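Local coordinates for protein putative phosphosugar isomerases (Salmonella typhimurium LT2, PDB 3FKJ) that probably acts as an isomerase on sugar phosphates, although its own substrate and reaction are not established, at residues A[43-47]-A[93-97]; A[57-62]-A[159-164]; A[118-124]-A[134-140]; A[52-56]-A[223-228]. All coordinates share one frame; numbering follows the deposited sequence.

Contact 1 of 4, residues A[43-47]-A[93-97]; sequences VWFVG and VILAS
Strands 43-47 and 93-97 are parallel neighbours in the five-stranded sheet of the SIS domain, with Trp44 facing Val93, Phe45 facing Ile94 and Val46 facing Leu95. Their backbones zip together in order. Ile94 N gives a short, nearly straight bond of 2.7 Å to Trp44 O, Val46 N reaches Ile94 O at 2.9 Å, and Ala96 N makes a weak bond of 3.5 Å to Val46 O, an oxygen that also takes a CA-H contact from Leu95.

On one face of the sheet Phe45 and Ile94 lie side by side. In Ile94, CG1 opposite the carbonyl carbon (chi1 -51°) and an extended chi2 carry CD1 to the ring, 3.8 Å from Phe45 CE1. The same methyl meets Val43 CG1 at 3.8 Å, while Val43 CG1 itself sits over the rim of one face of the Phe45 ring. Helix 155-170 closes over this side, laying Leu162 and Ile166 on Ile94.

On the other face, with Trp44, lie Val46, Val93 and Leu95. Val46 CG2 meets Val93 CG1 at 3.6 Å, and Val46 CB rests 3.9 Å from Leu95 CD2. The Trp44 indole swings off toward Phe79. Helix 103-115 packs on this side through Ala108, Ala109 and Ala112.

Everything that touches here is buried and side chain meets side chain through carbon alone, which makes the backbone bonds the polar link between the strands. Those bonds lengthen toward the C-terminal ends, the edge where SIS domains generally bind their ligands.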
loop_
_atom_site.group_PDB
_atom_site.type_symbol
_atom_site.label_atom_id
_atom_site.label_comp_id
_atom_site.label_asym_id
_atom_site.label_seq_id
_atom_site.Cartn_x
_atom_site.Cartn_y
_atom_site.Cartn_z
ATOM N N VAL A 43 11.721 2.466 -12.054
ATOM C CA VAL A 43 10.831 1.363 -12.398
ATOM C C VAL A 43 9.448 1.657 -11.807
ATOM O O VAL A 43 9.345 2.193 -10.679
ATOM C CB VAL A 43 11.373 0.015 -11.815
ATOM C CG1 VAL A 43 10.513 -1.151 -12.248
ATOM C CG2 VAL A 43 12.792 -0.192 -12.269
ATOM N N TRP A 44 8.402 1.346 -12.583
ATOM C CA TRP A 44 7.061 1.179 -12.055
ATOM C C TRP A 44 6.575 -0.220 -12.290
ATOM O O TRP A 44 6.679 -0.764 -13.401
ATOM C CB TRP A 44 6.054 2.140 -12.689
ATOM C CG TRP A 44 6.096 3.515 -12.151
ATOM C CD1 TRP A 44 5.354 4.015 -11.109
ATOM C CD2 TRP A 44 6.926 4.564 -12.590
ATOM N NE1 TRP A 44 5.678 5.310 -10.882
ATOM C CE2 TRP A 44 6.614 5.697 -11.801
ATOM C CE3 TRP A 44 7.921 4.667 -13.573
ATOM C CZ2 TRP A 44 7.258 6.938 -11.968
ATOM C CZ3 TRP A 44 8.533 5.911 -13.768
ATOM C CH2 TRP A 44 8.212 7.020 -12.946
ATOM N N PHE A 45 6.054 -0.794 -11.225
ATOM C CA PHE A 45 5.188 -1.960 -11.277
ATOM C C PHE A 45 3.726 -1.528 -11.355
ATOM O O PHE A 45 3.222 -0.844 -10.465
ATOM C CB PHE A 45 5.407 -2.796 -10.048
ATOM C CG PHE A 45 6.784 -3.331 -9.953
ATOM C CD1 PHE A 45 7.189 -4.364 -10.793
ATOM C CD2 PHE A 45 7.689 -2.794 -9.043
ATOM C CE1 PHE A 45 8.475 -4.876 -10.703
ATOM C CE2 PHE A 45 8.985 -3.281 -8.949
ATOM C CZ PHE A 45 9.375 -4.340 -9.788
ATOM N N VAL A 46 3.056 -1.931 -12.435
ATOM C CA VAL A 46 1.725 -1.472 -12.699
ATOM C C VAL A 46 0.786 -2.638 -13.052
ATOM O O VAL A 46 1.059 -3.469 -13.901
ATOM C CB VAL A 46 1.716 -0.337 -13.763
ATOM C CG1 VAL A 46 0.309 0.330 -13.864
ATOM C CG2 VAL A 46 2.785 0.744 -13.430
ATOM N N GLY A 47 -0.337 -2.680 -12.363
ATOM C CA GLY A 47 -1.338 -3.677 -12.624
ATOM C C GLY A 47 -2.510 -3.523 -11.691
ATOM O O GLY A 47 -2.563 -2.566 -10.919
ATOM N N VAL A 93 8.484 0.414 -17.198
ATOM C CA VAL A 93 7.161 0.144 -16.630
ATOM C C VAL A 93 6.863 -1.327 -16.883
ATOM O O VAL A 93 6.905 -1.806 -18.020
ATOM C CB VAL A 93 6.055 1.079 -17.192
ATOM C CG1 VAL A 93 4.677 0.741 -16.545
ATOM C CG2 VAL A 93 6.439 2.557 -16.979
ATOM N N ILE A 94 6.624 -2.051 -15.797
ATOM C CA ILE A 94 6.424 -3.478 -15.862
ATOM C C ILE A 94 4.983 -3.743 -15.491
ATOM O O ILE A 94 4.546 -3.422 -14.382
ATOM C CB ILE A 94 7.392 -4.253 -14.939
ATOM C CG1 ILE A 94 8.822 -3.791 -15.189
ATOM C CG2 ILE A 94 7.199 -5.796 -15.103
ATOM C CD1 ILE A 94 9.860 -4.372 -14.218
ATOM N N LEU A 95 4.251 -4.305 -16.458
ATOM C CA LEU A 95 2.819 -4.541 -16.335
ATOM C C LEU A 95 2.486 -6.045 -16.389
ATOM O O LEU A 95 3.215 -6.815 -16.983
ATOM C CB LEU A 95 2.084 -3.735 -17.412
ATOM C CG LEU A 95 2.524 -2.265 -17.543
ATOM C CD1 LEU A 95 3.334 -2.013 -18.814
ATOM C CD2 LEU A 95 1.283 -1.367 -17.511
ATOM N N ALA A 96 1.436 -6.447 -15.686
ATOM C CA ALA A 96 0.935 -7.820 -15.709
ATOM C C ALA A 96 -0.566 -7.826 -15.910
ATOM O O ALA A 96 -1.288 -6.949 -15.427
ATOM C CB ALA A 96 1.280 -8.566 -14.460
ATOM N N SER A 97 -1.033 -8.816 -16.657
ATOM C CA SER A 97 -2.467 -9.080 -16.858
ATOM C C SER A 97 -2.574 -10.547 -17.272
ATOM O O SER A 97 -1.928 -10.950 -18.261
ATOM C CB SER A 97 -3.035 -8.204 -17.999
ATOM O OG SER A 97 -4.448 -8.364 -18.128
#

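Contact 2 of 4, residues A[57-62]-A[159-164]; sequences PGKYFL and SLWLAL
Phe61 reaches from helix 56-65 across to helix 155-170, and each part of it finds a different neighbour. Its CB lies 3.8 Å from Leu160 CD1, and the same methyl also reaches CG, the two side chains crossing at about a right angle. Farther out the ring passes along the partner helix: CD2 meets Ala163 CB at 3.9 Å, and CE2 meets Leu164 CA at 3.9 Å. With CG anti to the nitrogen of Phe61 (chi1 178°), the ring is directed across the gap, and its far end nears Leu164 CD1. Tyr173 and Tyr311 make edge-to-face contacts with this ring from elsewhere in the chain.

One turn earlier the backbones come close. Gly58 CA is 3.6 Å from Ala163 CB and makes a CA-H contact of 3.4 Å with Ser159 O. Leu62, one turn after Gly58, packs on the same methyl, its CG at 3.8 Å from Ala163 CB.

The single polar link across the pair is Gly58 N to Ser159 OG, 3.2 Å long and somewhat bent at 147°. Besides accepting this bond, the buried hydroxyl has Ala156 O in its own helix as main acceptor, with Gly54 O also close enough to share its one proton, while the Pro57 ring packs against it.

The short segments run 31° apart with axes approaching to 7.7 Å, a spacing that glycine and alanine make possible. Two such helices, roughly parallel and lying on the same face of the sheet, are typical of the alpha-beta-alpha sandwich of SIS domains.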
loop_
_atom_site.group_PDB
_atom_site.type_symbol
_atom_site.label_atom_id
_atom_site.label_comp_id
_atom_site.label_asym_id
_atom_site.label_seq_id
_atom_site.Cartn_x
_atom_site.Cartn_y
_atom_site.Cartn_z
ATOM N N PRO A 57 7.158 -9.080 -4.547
ATOM C CA PRO A 57 8.497 -9.609 -4.319
ATOM C C PRO A 57 9.638 -8.810 -4.922
ATOM O O PRO A 57 10.659 -8.634 -4.258
ATOM C CB PRO A 57 8.423 -11.035 -4.875
ATOM C CG PRO A 57 6.941 -11.383 -4.747
ATOM C CD PRO A 57 6.267 -10.098 -5.132
ATOM N N GLY A 58 9.484 -8.379 -6.168
ATOM C CA GLY A 58 10.444 -7.505 -6.791
ATOM C C GLY A 58 10.489 -6.104 -6.198
ATOM O O GLY A 58 11.591 -5.531 -6.013
ATOM N N LYS A 59 9.317 -5.537 -5.928
ATOM C CA LYS A 59 9.237 -4.219 -5.297
ATOM C C LYS A 59 10.031 -4.229 -3.992
ATOM O O LYS A 59 10.926 -3.387 -3.781
ATOM C CB LYS A 59 7.767 -3.803 -5.056
ATOM C CG LYS A 59 7.573 -2.394 -4.432
ATOM C CD LYS A 59 6.581 -2.379 -3.296
ATOM C CE LYS A 59 6.203 -0.962 -2.823
ATOM N NZ LYS A 59 7.323 -0.024 -2.467
ATOM N N TYR A 60 9.746 -5.210 -3.141
ATOM C CA TYR A 60 10.399 -5.317 -1.834
ATOM C C TYR A 60 11.927 -5.496 -1.958
ATOM O O TYR A 60 12.706 -4.844 -1.236
ATOM C CB TYR A 60 9.727 -6.428 -0.971
ATOM C CG TYR A 60 10.343 -6.594 0.407
ATOM C CD1 TYR A 60 10.152 -5.631 1.392
ATOM C CD2 TYR A 60 11.148 -7.678 0.715
ATOM C CE1 TYR A 60 10.732 -5.739 2.641
ATOM C CE2 TYR A 60 11.760 -7.790 2.003
ATOM C CZ TYR A 60 11.513 -6.832 2.952
ATOM O OH TYR A 60 12.082 -6.925 4.209
ATOM N N PHE A 61 12.358 -6.354 -2.876
ATOM C CA PHE A 61 13.784 -6.562 -3.121
ATOM C C PHE A 61 14.511 -5.263 -3.489
ATOM O O PHE A 61 15.586 -4.930 -2.941
ATOM C CB PHE A 61 13.982 -7.625 -4.228
ATOM C CG PHE A 61 15.421 -7.880 -4.599
ATOM C CD1 PHE A 61 16.205 -8.735 -3.845
ATOM C CD2 PHE A 61 15.975 -7.288 -5.725
ATOM C CE1 PHE A 61 17.535 -8.987 -4.188
ATOM C CE2 PHE A 61 17.311 -7.538 -6.100
ATOM C CZ PHE A 61 18.094 -8.390 -5.324
ATOM N N LEU A 62 13.918 -4.504 -4.398
ATOM C CA LEU A 62 14.540 -3.269 -4.848
ATOM C C LEU A 62 14.493 -2.232 -3.756
ATOM O O LEU A 62 15.461 -1.536 -3.549
ATOM C CB LEU A 62 13.888 -2.747 -6.134
ATOM C CG LEU A 62 14.032 -3.652 -7.372
ATOM C CD1 LEU A 62 13.096 -3.104 -8.523
ATOM C CD2 LEU A 62 15.502 -3.717 -7.844
ATOM N N SER A 159 8.576 -11.151 -11.068
ATOM C CA SER A 159 8.816 -9.855 -10.440
ATOM C C SER A 159 10.202 -9.887 -9.789
ATOM O O SER A 159 10.917 -8.892 -9.834
ATOM C CB SER A 159 7.719 -9.446 -9.421
ATOM O OG SER A 159 7.817 -10.141 -8.186
ATOM N N LEU A 160 10.581 -11.035 -9.208
ATOM C CA LEU A 160 11.839 -11.112 -8.468
ATOM C C LEU A 160 12.997 -11.299 -9.442
ATOM O O LEU A 160 14.050 -10.711 -9.260
ATOM C CB LEU A 160 11.808 -12.207 -7.391
ATOM C CG LEU A 160 13.054 -12.297 -6.474
ATOM C CD1 LEU A 160 13.418 -11.003 -5.778
ATOM C CD2 LEU A 160 12.909 -13.404 -5.473
ATOM N N TRP A 161 12.785 -12.105 -10.492
ATOM C CA TRP A 161 13.792 -12.276 -11.563
ATOM C C TRP A 161 14.145 -10.924 -12.210
ATOM O O TRP A 161 15.311 -10.591 -12.381
ATOM C CB TRP A 161 13.304 -13.244 -12.653
ATOM C CG TRP A 161 13.364 -14.720 -12.287
ATOM C CD1 TRP A 161 12.316 -15.559 -12.156
ATOM C CD2 TRP A 161 14.544 -15.502 -12.038
ATOM N NE1 TRP A 161 12.749 -16.830 -11.841
ATOM C CE2 TRP A 161 14.117 -16.822 -11.751
ATOM C CE3 TRP A 161 15.915 -15.214 -12.021
ATOM C CZ2 TRP A 161 15.016 -17.867 -11.472
ATOM C CZ3 TRP A 161 16.807 -16.246 -11.715
ATOM C CH2 TRP A 161 16.352 -17.554 -11.440
ATOM N N LEU A 162 13.119 -10.180 -12.607
ATOM C CA LEU A 162 13.301 -8.877 -13.270
ATOM C C LEU A 162 13.958 -7.883 -12.326
ATOM O O LEU A 162 14.905 -7.193 -12.702
ATOM C CB LEU A 162 11.950 -8.331 -13.743
ATOM C CG LEU A 162 11.369 -9.079 -14.934
ATOM C CD1 LEU A 162 9.834 -8.779 -15.127
ATOM C CD2 LEU A 162 12.182 -8.720 -16.123
ATOM N N ALA A 163 13.496 -7.841 -11.087
ATOM C CA ALA A 163 14.146 -7.041 -10.036
ATOM C C ALA A 163 15.645 -7.359 -9.879
ATOM O O ALA A 163 16.474 -6.423 -9.840
ATOM C CB ALA A 163 13.452 -7.210 -8.691
ATOM N N LEU A 164 15.956 -8.662 -9.719
ATOM C CA LEU A 164 17.337 -9.136 -9.613
ATOM C C LEU A 164 18.201 -8.583 -10.753
ATOM O O LEU A 164 19.293 -8.064 -10.519
ATOM C CB LEU A 164 17.391 -10.672 -9.664
ATOM C CG LEU A 164 18.767 -11.338 -9.771
ATOM C CD1 LEU A 164 19.499 -11.156 -8.449
ATOM C CD2 LEU A 164 18.631 -12.842 -10.195
#

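Contact 3 of 4, residues A[118-124]-A[134-140]; sequences ATIGLVY and SDYIIEY
Asp135 N is gripped twice by Thr119: it bonds to OG1 at 2.9 Å and, weakly, to O. Thr119 returns the favour through its backbone, its N reaching Asp135 OD2 at 3.0 Å from well above the carboxylate plane. The threonine hydroxyl is turned between its own N and carbonyl carbon (chi1 53°), where it can bond to Tyr133 O as well, and the other carboxylate oxygen, Asp135 OD1, forms a salt bridge to Arg113. Charge and hydroxyl together pin the start of the pairing.

From there regular parallel bonds take over. Tyr136 N bonds to Thr119 O at 3.2 Å, so that oxygen takes two N-H groups. Gly121 N to Tyr136 O is nearly straight at 2.8 Å, Ile138 N meets Gly121 O, Val123 N meets Ile138 O, and Tyr140 N ends the series on Val123 O at 3.0 Å.

On the face that carries Ile120, Leu122 and Ile138, Ile138 CD1 presses tightly on Ile120 CG2 at 3.4 Å and also nears Leu122 CD1. At the far end the Tyr140 ring lies across the partner backbone, with Val123 O and Tyr124 N both above one face; Tyr124 CB is 3.7 Å from Tyr140 CE1. The Tyr140 hydroxyl is bonded to Gln98. Tyr136 and Ile138 face helix 22-35, whereas Ile137 and Glu139 face solvent.

This is a beta-alpha-beta crossover in miniature: strand 118-123, the short helix 129-132, then strand 136-139, an edge strand of the SIS sheet within this chain.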
loop_
_atom_site.group_PDB
_atom_site.type_symbol
_atom_site.label_atom_id
_atom_site.label_comp_id
_atom_site.label_asym_id
_atom_site.label_seq_id
_atom_site.Cartn_x
_atom_site.Cartn_y
_atom_site.Cartn_z
ATOM N N ALA A 118 10.310 2.301 -21.444
ATOM C CA ALA A 118 10.271 0.902 -21.854
ATOM C C ALA A 118 9.168 0.199 -21.089
ATOM O O ALA A 118 8.992 0.431 -19.871
ATOM C CB ALA A 118 11.594 0.207 -21.640
ATOM N N THR A 119 8.435 -0.662 -21.794
ATOM C CA THR A 119 7.364 -1.435 -21.190
ATOM C C THR A 119 7.693 -2.945 -21.240
ATOM O O THR A 119 8.121 -3.438 -22.249
ATOM C CB THR A 119 6.003 -1.149 -21.880
ATOM O OG1 THR A 119 6.138 -1.333 -23.293
ATOM C CG2 THR A 119 5.539 0.253 -21.608
ATOM N N ILE A 120 7.535 -3.641 -20.109
ATOM C CA ILE A 120 7.646 -5.112 -20.056
ATOM C C ILE A 120 6.266 -5.626 -19.651
ATOM O O ILE A 120 5.738 -5.263 -18.580
ATOM C CB ILE A 120 8.700 -5.612 -19.024
ATOM C CG1 ILE A 120 10.102 -5.015 -19.286
ATOM C CG2 ILE A 120 8.758 -7.144 -19.005
ATOM C CD1 ILE A 120 11.117 -5.317 -18.186
ATOM N N GLY A 121 5.687 -6.461 -20.502
ATOM C CA GLY A 121 4.362 -7.024 -20.264
ATOM C C GLY A 121 4.432 -8.486 -19.894
ATOM O O GLY A 121 4.961 -9.297 -20.674
ATOM N N LEU A 122 3.892 -8.821 -18.711
ATOM C CA LEU A 122 3.721 -10.223 -18.279
ATOM C C LEU A 122 2.283 -10.676 -18.603
ATOM O O LEU A 122 1.299 -10.046 -18.162
ATOM C CB LEU A 122 3.998 -10.361 -16.774
ATOM C CG LEU A 122 5.420 -10.320 -16.195
ATOM C CD1 LEU A 122 6.141 -9.032 -16.528
ATOM C CD2 LEU A 122 5.303 -10.446 -14.695
ATOM N N VAL A 123 2.157 -11.738 -19.396
ATOM C CA VAL A 123 0.841 -12.263 -19.797
ATOM C C VAL A 123 0.819 -13.770 -19.614
ATOM O O VAL A 123 1.854 -14.415 -19.627
ATOM C CB VAL A 123 0.475 -11.929 -21.287
ATOM C CG1 VAL A 123 0.517 -10.428 -21.552
ATOM C CG2 VAL A 123 1.379 -12.689 -22.278
ATOM N N TYR A 124 -0.361 -14.322 -19.402
ATOM C CA TYR A 124 -0.530 -15.770 -19.444
ATOM C C TYR A 124 -0.924 -16.184 -20.878
ATOM O O TYR A 124 -0.393 -17.152 -21.436
ATOM C CB TYR A 124 -1.569 -16.233 -18.420
ATOM C CG TYR A 124 -1.914 -17.707 -18.545
ATOM C CD1 TYR A 124 -0.948 -18.683 -18.343
ATOM C CD2 TYR A 124 -3.199 -18.115 -18.861
ATOM C CE1 TYR A 124 -1.245 -20.025 -18.450
ATOM C CE2 TYR A 124 -3.513 -19.465 -18.980
ATOM C CZ TYR A 124 -2.529 -20.417 -18.770
ATOM O OH TYR A 124 -2.824 -21.760 -18.881
ATOM N N SER A 134 3.523 -3.553 -25.298
ATOM C CA SER A 134 4.626 -4.137 -24.545
ATOM C C SER A 134 5.838 -4.227 -25.440
ATOM O O SER A 134 5.811 -4.944 -26.435
ATOM C CB SER A 134 4.260 -5.544 -24.060
ATOM O OG SER A 134 3.077 -5.529 -23.261
ATOM N N ASP A 135 6.905 -3.511 -25.102
ATOM C CA ASP A 135 8.152 -3.590 -25.882
ATOM C C ASP A 135 8.713 -4.991 -25.739
ATOM O O ASP A 135 9.304 -5.513 -26.669
ATOM C CB ASP A 135 9.220 -2.575 -25.405
ATOM C CG ASP A 135 8.795 -1.133 -25.582
ATOM O OD1 ASP A 135 8.123 -0.854 -26.597
ATOM O OD2 ASP A 135 9.145 -0.276 -24.729
ATOM N N TYR A 136 8.556 -5.565 -24.545
ATOM C CA TYR A 136 9.016 -6.913 -24.259
ATOM C C TYR A 136 7.871 -7.663 -23.604
ATOM O O TYR A 136 7.140 -7.089 -22.792
ATOM C CB TYR A 136 10.245 -6.882 -23.347
ATOM C CG TYR A 136 11.359 -5.944 -23.793
ATOM C CD1 TYR A 136 11.350 -4.589 -23.432
ATOM C CD2 TYR A 136 12.435 -6.416 -24.587
ATOM C CE1 TYR A 136 12.359 -3.726 -23.847
ATOM C CE2 TYR A 136 13.454 -5.556 -24.997
ATOM C CZ TYR A 136 13.415 -4.212 -24.637
ATOM O OH TYR A 136 14.446 -3.375 -25.039
ATOM N N ILE A 137 7.723 -8.934 -23.959
ATOM C CA ILE A 137 6.626 -9.786 -23.503
ATOM C C ILE A 137 7.165 -11.031 -22.791
ATOM O O ILE A 137 8.016 -11.717 -23.319
ATOM C CB ILE A 137 5.733 -10.269 -24.683
ATOM C CG1 ILE A 137 5.120 -9.071 -25.421
ATOM C CG2 ILE A 137 4.627 -11.186 -24.157
ATOM C CD1 ILE A 137 4.777 -9.341 -26.892
ATOM N N ILE A 138 6.654 -11.315 -21.603
ATOM C CA ILE A 138 6.962 -12.545 -20.898
ATOM C C ILE A 138 5.671 -13.343 -20.790
ATOM O O ILE A 138 4.671 -12.845 -20.301
ATOM C CB ILE A 138 7.537 -12.270 -19.498
ATOM C CG1 ILE A 138 8.968 -11.691 -19.614
ATOM C CG2 ILE A 138 7.522 -13.552 -18.669
ATOM C CD1 ILE A 138 9.284 -10.496 -18.692
ATOM N N GLU A 139 5.685 -14.576 -21.272
ATOM C CA GLU A 139 4.558 -15.466 -21.061
ATOM C C GLU A 139 4.871 -16.277 -19.827
ATOM O O GLU A 139 5.685 -17.209 -19.876
ATOM C CB GLU A 139 4.354 -16.367 -22.252
ATOM C CG GLU A 139 3.820 -15.615 -23.455
ATOM C CD GLU A 139 3.902 -16.433 -24.706
ATOM O OE1 GLU A 139 3.301 -17.523 -24.716
ATOM O OE2 GLU A 139 4.563 -15.978 -25.653
ATOM N N TYR A 140 4.294 -15.871 -18.699
ATOM C CA TYR A 140 4.552 -16.558 -17.452
ATOM C C TYR A 140 3.714 -17.809 -17.444
ATOM O O TYR A 140 2.765 -17.927 -18.211
ATOM C CB TYR A 140 4.259 -15.683 -16.222
ATOM C CG TYR A 140 2.855 -15.147 -16.093
ATOM C CD1 TYR A 140 1.825 -15.934 -15.601
ATOM C CD2 TYR A 140 2.564 -13.826 -16.411
ATOM C CE1 TYR A 140 0.547 -15.435 -15.459
ATOM C CE2 TYR A 140 1.282 -13.311 -16.262
ATOM C CZ TYR A 140 0.277 -14.123 -15.797
ATOM O OH TYR A 140 -1.003 -13.612 -15.630
#

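Contact 4 of 4, residues A[52-56]-A[223-228]; sequences LTGFW and FGAAHQ
Thr53 OG1 donates to Gln228 OE1 at 2.7 Å, arriving from the side of the carbonyl (108° at the oxygen) and tilted from its plane. A water bridges the same two residues, giving one hydrogen to Thr53 O at 2.7 Å and the other to Gln228 OE1 at 2.8 Å, so the amide oxygen is gripped twice. Gln228 gets there with CG anti to its backbone N (chi1 -176°) and an extended chain. The other branch of Thr53, CG2, lies in the plane of the His227 imidazole, at its edge, 3.7 Å from CD2.

Trp56 lays its indole against the start of helix 223-238. Gly224 CA sits over the five-membered ring, 4.0 Å from its centroid, in a CH-pi contact. Beside it Phe223 points its edge at the face of the six-membered ring in a T-shaped pair, with the planes at 70°.

The next shell fixes these groups. Trp56 NE1 bonds to Gly220 O, His227 ND1 to Ser244 OG, and Tyr73 meets the indole edge-to-face. A type I turn from Thr53 to Trp56 sets the threonine and tryptophan on the same partner helix. A thiocyanate, probably from the crystallisation liquor, lies about 6 Å from the Gln228 side chain.

The contact thus joins the five-stranded half of the chain to the first turns of the helix that follows strand 213-218, an interface consistent with the two-SIS-domain architecture of GlmS-like isomerases.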
loop_
_atom_site.group_PDB
_atom_site.type_symbol
_atom_site.label_atom_id
_atom_site.label_comp_id
_atom_site.label_asym_id
_atom_site.label_seq_id
_atom_site.Cartn_x
_atom_site.Cartn_y
_atom_site.Cartn_z
ATOM N N LEU A 52 -1.090 -6.639 -9.527
ATOM C CA LEU A 52 -0.236 -5.711 -8.820
ATOM C C LEU A 52 0.495 -6.364 -7.633
ATOM O O LEU A 52 1.714 -6.168 -7.458
ATOM C CB LEU A 52 -1.065 -4.541 -8.336
ATOM C CG LEU A 52 -0.268 -3.438 -7.650
ATOM C CD1 LEU A 52 0.929 -2.963 -8.525
ATOM C CD2 LEU A 52 -1.223 -2.297 -7.218
ATOM N N THR A 53 -0.211 -7.111 -6.800
ATOM C CA THR A 53 0.430 -7.764 -5.637
ATOM C C THR A 53 1.462 -8.824 -6.081
ATOM O O THR A 53 2.383 -9.144 -5.340
ATOM C CB THR A 53 -0.577 -8.470 -4.693
ATOM O OG1 THR A 53 -1.355 -9.426 -5.416
ATOM C CG2 THR A 53 -1.470 -7.475 -3.885
ATOM N N GLY A 54 1.312 -9.336 -7.309
ATOM C CA GLY A 54 2.298 -10.241 -7.902
ATOM C C GLY A 54 3.677 -9.593 -8.114
ATOM O O GLY A 54 4.657 -10.296 -8.309
ATOM N N PHE A 55 3.738 -8.262 -8.054
ATOM C CA PHE A 55 4.959 -7.507 -8.161
ATOM C C PHE A 55 5.638 -7.200 -6.832
ATOM O O PHE A 55 6.754 -6.695 -6.839
ATOM C CB PHE A 55 4.702 -6.192 -8.918
ATOM C CG PHE A 55 4.429 -6.367 -10.385
ATOM C CD1 PHE A 55 5.283 -7.148 -11.180
ATOM C CD2 PHE A 55 3.342 -5.737 -10.982
ATOM C CE1 PHE A 55 5.036 -7.284 -12.532
ATOM C CE2 PHE A 55 3.097 -5.879 -12.314
ATOM C CZ PHE A 55 3.928 -6.660 -13.094
ATOM N N TRP A 56 4.973 -7.491 -5.698
ATOM C CA TRP A 56 5.523 -7.216 -4.388
ATOM C C TRP A 56 6.922 -7.802 -4.152
ATOM O O TRP A 56 7.769 -7.115 -3.587
ATOM C CB TRP A 56 4.611 -7.723 -3.255
ATOM C CG TRP A 56 5.051 -7.138 -1.949
ATOM C CD1 TRP A 56 5.836 -7.724 -1.006
ATOM C CD2 TRP A 56 4.787 -5.814 -1.489
ATOM N NE1 TRP A 56 6.052 -6.848 0.042
ATOM C CE2 TRP A 56 5.429 -5.666 -0.236
ATOM C CE3 TRP A 56 4.068 -4.733 -2.013
ATOM C CZ2 TRP A 56 5.370 -4.478 0.515
ATOM C CZ3 TRP A 56 3.990 -3.541 -1.250
ATOM C CH2 TRP A 56 4.638 -3.427 -0.001
ATOM N N PHE A 223 4.099 -9.170 2.874
ATOM C CA PHE A 223 2.965 -8.318 2.969
ATOM C C PHE A 223 2.096 -8.345 1.699
ATOM O O PHE A 223 0.869 -8.366 1.775
ATOM C CB PHE A 223 3.334 -6.900 3.379
ATOM C CG PHE A 223 2.142 -6.011 3.467
ATOM C CD1 PHE A 223 1.202 -6.226 4.447
ATOM C CD2 PHE A 223 1.902 -5.052 2.529
ATOM C CE1 PHE A 223 0.059 -5.473 4.516
ATOM C CE2 PHE A 223 0.766 -4.273 2.611
ATOM C CZ PHE A 223 -0.148 -4.486 3.622
ATOM N N GLY A 224 2.722 -8.437 0.536
ATOM C CA GLY A 224 1.967 -8.547 -0.717
ATOM C C GLY A 224 1.069 -9.768 -0.723
ATOM O O GLY A 224 -0.090 -9.715 -1.121
ATOM N N ALA A 225 1.634 -10.875 -0.321
ATOM C CA ALA A 225 0.907 -12.142 -0.188
ATOM C C ALA A 225 -0.319 -12.060 0.735
ATOM O O ALA A 225 -1.357 -12.681 0.494
ATOM C CB ALA A 225 1.845 -13.212 0.305
ATOM N N ALA A 226 -0.194 -11.276 1.784
ATOM C CA ALA A 226 -1.242 -11.123 2.742
ATOM C C ALA A 226 -2.370 -10.316 2.120
ATOM O O ALA A 226 -3.539 -10.659 2.252
ATOM C CB ALA A 226 -0.699 -10.500 4.022
ATOM N N HIS A 227 -2.009 -9.237 1.444
ATOM C CA HIS A 227 -2.967 -8.427 0.805
ATOM C C HIS A 227 -3.657 -9.156 -0.339
ATOM O O HIS A 227 -4.873 -9.071 -0.473
ATOM C CB HIS A 227 -2.336 -7.116 0.340
ATOM C CG HIS A 227 -3.337 -6.157 -0.199
ATOM N ND1 HIS A 227 -4.305 -5.596 0.598
ATOM C CD2 HIS A 227 -3.584 -5.727 -1.466
ATOM C CE1 HIS A 227 -5.076 -4.819 -0.147
ATOM N NE2 HIS A 227 -4.658 -4.878 -1.399
ATOM N N GLN A 228 -2.872 -9.870 -1.158
ATOM C CA GLN A 228 -3.428 -10.653 -2.206
ATOM C C GLN A 228 -4.446 -11.672 -1.682
ATOM O O GLN A 228 -5.530 -11.796 -2.228
ATOM C CB GLN A 228 -2.309 -11.361 -2.955
ATOM C CG GLN A 228 -2.734 -12.182 -4.180
ATOM C CD GLN A 228 -1.545 -12.696 -4.914
ATOM O OE1 GLN A 228 -0.523 -11.970 -5.124
ATOM N NE2 GLN A 228 -1.603 -13.962 -5.247
HETATM O O HOH W 1 2.246 -11.702 -4.562
#

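Overall arrangement
Contacts 1, 2 and 3 gather round one five-stranded sheet, while contact 4 connects that half of the chain to the other. Contacts 1 and 3 belong to the same sheet, their centres 9 Å apart; contact 1 is wholly buried and its side chains meet through carbon, whereas contact 3, at the sheet edge, adds a carboxylate, a hydroxyl and exposed residues. Contact 2 stacks helices on that sheet, Leu162 reaching both strand pairs and Phe45 meeting Lys59. Contact 4, near the chain's centre, is only partly buried and trades aliphatic packing for water, amide and aromatic chemistry. Phe55 and the approach of Gly54 O to Ser159 OG tie it to the others.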